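PDB 4BPZ: endo-1,3-beta-glucanase, family GH16 from Zobellia galactanivorans, which probably hydrolyses internal beta-1,3-glucosidic bonds of algal laminarin through this family 16 catalytic domain, a beta-sandwich that is one part of a longer protein. Local coordinates for residues 92-97 and 219-224. The protein carries 1 engineered substitution. Sequence-based numbering, arbitrary orientation.
Sequences AFTYGK and NAPHYL
An antiparallel hydrogen-bonded pair, Phe93 with His222, joins the end of strand 82-93 to the start of strand 222-230. Phe93 N gives a bond of 2.9 Å to His222 O, lying in that carbonyl's plane. His222 N returns one of 2.8 Å to Phe93 O, nearly straight at the hydrogen but 35° above the carbonyl plane. Two CA-H...O contacts, Ala92 CA to His222 O and Pro221 CA to Phe93 O, give each carbonyl a second, softer partner. The Phe93 ring, raised between its backbone N and carbonyl carbon (chi1 62°), brings CD1 to 3.4 Å from His222 O and leans on Ile254. In the beta-sandwich of family 16 glycoside hydrolases, the chain here turns from strand 82-93 into strand 96-103, which pairs with strands 187-193 and 244-255. Within the turn, Thr94 OG1 sits over one face of the Pro221 ring, 3.3 Å from its CG, while Thr94 CG2 rests over the centre of one Tyr95 ring face and also touches the backbone carbonyl of Asn219. Tyr95 OH donates to Asn219 OD1 at 2.6 Å, on a lone pair, with ring and amide planes 74° apart. A phenylalanine in place of Tyr95 would probably keep the ring over Thr94 but leave Asn219 OD1 without this donor and its amide freer to turn. Trp193 meets both Tyr95 and His222 edge-to-face.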
ATOM      1  N   ALA A  92     -12.726  -5.822   2.742  1.00 12.71           N
ATOM      2  CA  ALA A  92     -12.385  -5.174   3.983  1.00 13.79           C
ATOM      3  C   ALA A  92     -12.430  -6.215   5.093  1.00 14.00           C
ATOM      4  O   ALA A  92     -13.355  -7.065   5.043  1.00 16.85           O
ATOM      5  CB  ALA A  92     -13.324  -3.998   4.278  1.00 17.90           C
ATOM      6  N   PHE A  93     -11.564  -6.182   6.057  1.00 12.24           N
ATOM      7  CA  PHE A  93     -11.442  -7.264   7.025  1.00 12.41           C
ATOM      8  C   PHE A  93     -10.937  -6.727   8.352  1.00 11.43           C
ATOM      9  O   PHE A  93     -10.220  -5.698   8.361  1.00 11.81           O
ATOM     10  CB  PHE A  93     -10.545  -8.391   6.500  1.00 14.03           C
ATOM     11  CG  PHE A  93      -9.158  -7.945   6.243  1.00 14.81           C
ATOM     12  CD1 PHE A  93      -8.829  -7.130   5.142  1.00 14.18           C
ATOM     13  CD2 PHE A  93      -8.118  -8.246   7.128  1.00 17.79           C
ATOM     14  CE1 PHE A  93      -7.569  -6.642   4.890  1.00 17.92           C
ATOM     15  CE2 PHE A  93      -6.790  -7.746   6.848  1.00 18.88           C
ATOM     16  CZ  PHE A  93      -6.579  -6.929   5.763  1.00 19.00           C
ATOM     17  N   THR A  94     -11.296  -7.450   9.416  1.00 11.48           N
ATOM     18  CA  THR A  94     -10.812  -7.136  10.765  1.00 12.47           C
ATOM     19  C   THR A  94     -10.079  -8.298  11.301  1.00 11.26           C
ATOM     20  O   THR A  94     -10.660  -9.384  11.476  1.00 12.11           O
ATOM     21  CB  THR A  94     -11.948  -6.790  11.739  1.00 13.19           C
ATOM     22  OG1 THR A  94     -12.726  -5.777  11.087  1.00 14.24           O
ATOM     23  CG2 THR A  94     -11.407  -6.274  13.058  1.00 14.08           C
ATOM     24  N   TYR A  95      -8.749  -8.089  11.529  1.00 12.20           N
ATOM     25  CA  TYR A  95      -7.798  -9.123  11.975  1.00 12.00           C
ATOM     26  C   TYR A  95      -7.457 -10.045  10.836  1.00 12.15           C
ATOM     27  O   TYR A  95      -8.267 -10.234   9.871  1.00 14.13           O
ATOM     28  CB  TYR A  95      -8.247  -9.854  13.212  1.00 12.34           C
ATOM     29  CG  TYR A  95      -8.724  -8.981  14.350  1.00 11.93           C
ATOM     30  CD1 TYR A  95      -8.117  -7.799  14.694  1.00 12.39           C
ATOM     31  CD2 TYR A  95      -9.839  -9.343  15.072  1.00 13.17           C
ATOM     32  CE1 TYR A  95      -8.550  -7.016  15.739  1.00 13.28           C
ATOM     33  CE2 TYR A  95     -10.306  -8.608  16.161  1.00 13.87           C
ATOM     34  CZ  TYR A  95      -9.644  -7.406  16.479  1.00 12.59           C
ATOM     35  OH  TYR A  95     -10.134  -6.668  17.514  1.00 13.94           O
ATOM     36  N   GLY A  96      -6.285 -10.615  10.875  1.00 12.31           N
ATOM     37  CA  GLY A  96      -5.888 -11.624   9.912  1.00 12.26           C
ATOM     38  C   GLY A  96      -4.414 -11.556   9.658  1.00 11.98           C
ATOM     39  O   GLY A  96      -3.640 -10.774  10.227  1.00 13.74           O
ATOM     40  N   LYS A  97      -4.013 -12.397   8.731  1.00 11.58           N
ATOM     41  CA  LYS A  97      -2.612 -12.508   8.296  1.00 11.89           C
ATOM     42  C   LYS A  97      -2.610 -12.153   6.816  1.00 11.16           C
ATOM     43  O   LYS A  97      -3.270 -12.831   6.006  1.00 12.42           O
ATOM     44  CB  LYS A  97      -2.090 -13.904   8.530  1.00 13.26           C
ATOM     45  CG  LYS A  97      -0.652 -14.084   8.088  1.00 14.67           C
ATOM     46  CD  LYS A  97      -0.072 -15.435   8.504  1.00 18.43           C
ATOM     47  CE  LYS A  97      -0.694 -16.563   7.751  1.00 19.09           C
ATOM     48  NZ  LYS A  97      -0.324 -17.901   8.297  1.00 22.21           N
ATOM     49  N   ASN A 219      -9.427  -2.255  15.386  1.00 13.25           N
ATOM     50  CA  ASN A 219     -10.402  -3.304  15.805  1.00 12.47           C
ATOM     51  C   ASN A 219     -11.640  -3.241  14.960  1.00 12.26           C
ATOM     52  O   ASN A 219     -12.706  -3.764  15.351  1.00 13.01           O
ATOM     53  CB  ASN A 219     -10.723  -3.191  17.308  1.00 13.03           C
ATOM     54  CG  ASN A 219      -9.437  -3.400  18.108  1.00 12.69           C
ATOM     55  OD1 ASN A 219      -8.895  -4.497  18.246  1.00 13.97           O
ATOM     56  ND2 ASN A 219      -8.929  -2.259  18.550  1.00 16.29           N
ATOM     57  N   ALA A 220     -11.547  -2.631  13.786  1.00 11.92           N
ATOM     58  CA  ALA A 220     -12.631  -2.471  12.860  1.00 11.41           C
ATOM     59  C   ALA A 220     -12.045  -2.724  11.450  1.00 11.49           C
ATOM     60  O   ALA A 220     -10.825  -2.772  11.288  1.00 11.87           O
ATOM     61  CB  ALA A 220     -13.233  -1.090  12.974  1.00 12.93           C
ATOM     62  N   PRO A 221     -12.858  -2.775  10.410  1.00 11.65           N
ATOM     63  CA  PRO A 221     -12.311  -3.277   9.122  1.00 11.99           C
ATOM     64  C   PRO A 221     -11.315  -2.348   8.513  1.00 11.59           C
ATOM     65  O   PRO A 221     -11.496  -1.116   8.562  1.00 11.79           O
ATOM     66  CB  PRO A 221     -13.552  -3.406   8.225  1.00 13.61           C
ATOM     67  CG  PRO A 221     -14.685  -3.786   9.249  1.00 12.92           C
ATOM     68  CD  PRO A 221     -14.357  -2.778  10.398  1.00 12.61           C
ATOM     69  N   HIS A 222     -10.320  -2.926   7.880  1.00 10.92           N
ATOM     70  CA  HIS A 222      -9.354  -2.190   7.006  1.00 10.69           C
ATOM     71  C   HIS A 222      -9.388  -2.807   5.643  1.00 11.06           C
ATOM     72  O   HIS A 222      -9.833  -3.918   5.435  1.00 13.38           O
ATOM     73  CB  HIS A 222      -7.911  -2.311   7.584  1.00 11.98           C
ATOM     74  CG  HIS A 222      -7.594  -1.414   8.722  1.00 10.84           C
ATOM     75  ND1 HIS A 222      -8.272  -1.201   9.866  1.00 13.38           N
ATOM     76  CD2 HIS A 222      -6.454  -0.672   8.775  1.00 10.07           C
ATOM     77  CE1 HIS A 222      -7.591  -0.245  10.582  1.00 10.39           C
ATOM     78  NE2 HIS A 222      -6.481   0.064   9.900  1.00 15.76           N
ATOM     79  N   TYR A 223      -8.960  -2.024   4.644  1.00 10.56           N
ATOM     80  CA  TYR A 223      -8.709  -2.505   3.303  1.00 10.60           C
ATOM     81  C   TYR A 223      -7.268  -2.321   2.921  1.00 10.60           C
ATOM     82  O   TYR A 223      -6.544  -1.506   3.518  1.00 11.12           O
ATOM     83  CB  TYR A 223      -9.664  -1.885   2.263  1.00 11.54           C
ATOM     84  CG  TYR A 223      -9.603  -0.404   2.169  1.00 11.17           C
ATOM     85  CD1 TYR A 223      -8.683   0.256   1.311  1.00 11.62           C
ATOM     86  CD2 TYR A 223     -10.440   0.413   2.957  1.00 12.71           C
ATOM     87  CE1 TYR A 223      -8.642   1.624   1.228  1.00 11.93           C
ATOM     88  CE2 TYR A 223     -10.403   1.787   2.876  1.00 12.91           C
ATOM     89  CZ  TYR A 223      -9.523   2.386   1.982  1.00 11.77           C
ATOM     90  OH  TYR A 223      -9.536   3.763   1.891  1.00 12.77           O
ATOM     91  N   LEU A 224      -6.818  -3.077   1.937  1.00 10.10           N
ATOM     92  CA  LEU A 224      -5.429  -3.081   1.481  1.00 10.19           C
ATOM     93  C   LEU A 224      -5.246  -2.093   0.324  1.00 10.15           C
ATOM     94  O   LEU A 224      -6.133  -1.934  -0.542  1.00 11.97           O
ATOM     95  CB  LEU A 224      -5.058  -4.478   0.966  1.00 12.08           C
ATOM     96  CG  LEU A 224      -3.587  -4.756   0.663  1.00 13.11           C
ATOM     97  CD1 LEU A 224      -2.794  -4.817   1.986  1.00 15.59           C
ATOM     98  CD2 LEU A 224      -3.472  -6.113  -0.060  1.00 15.08           C
TER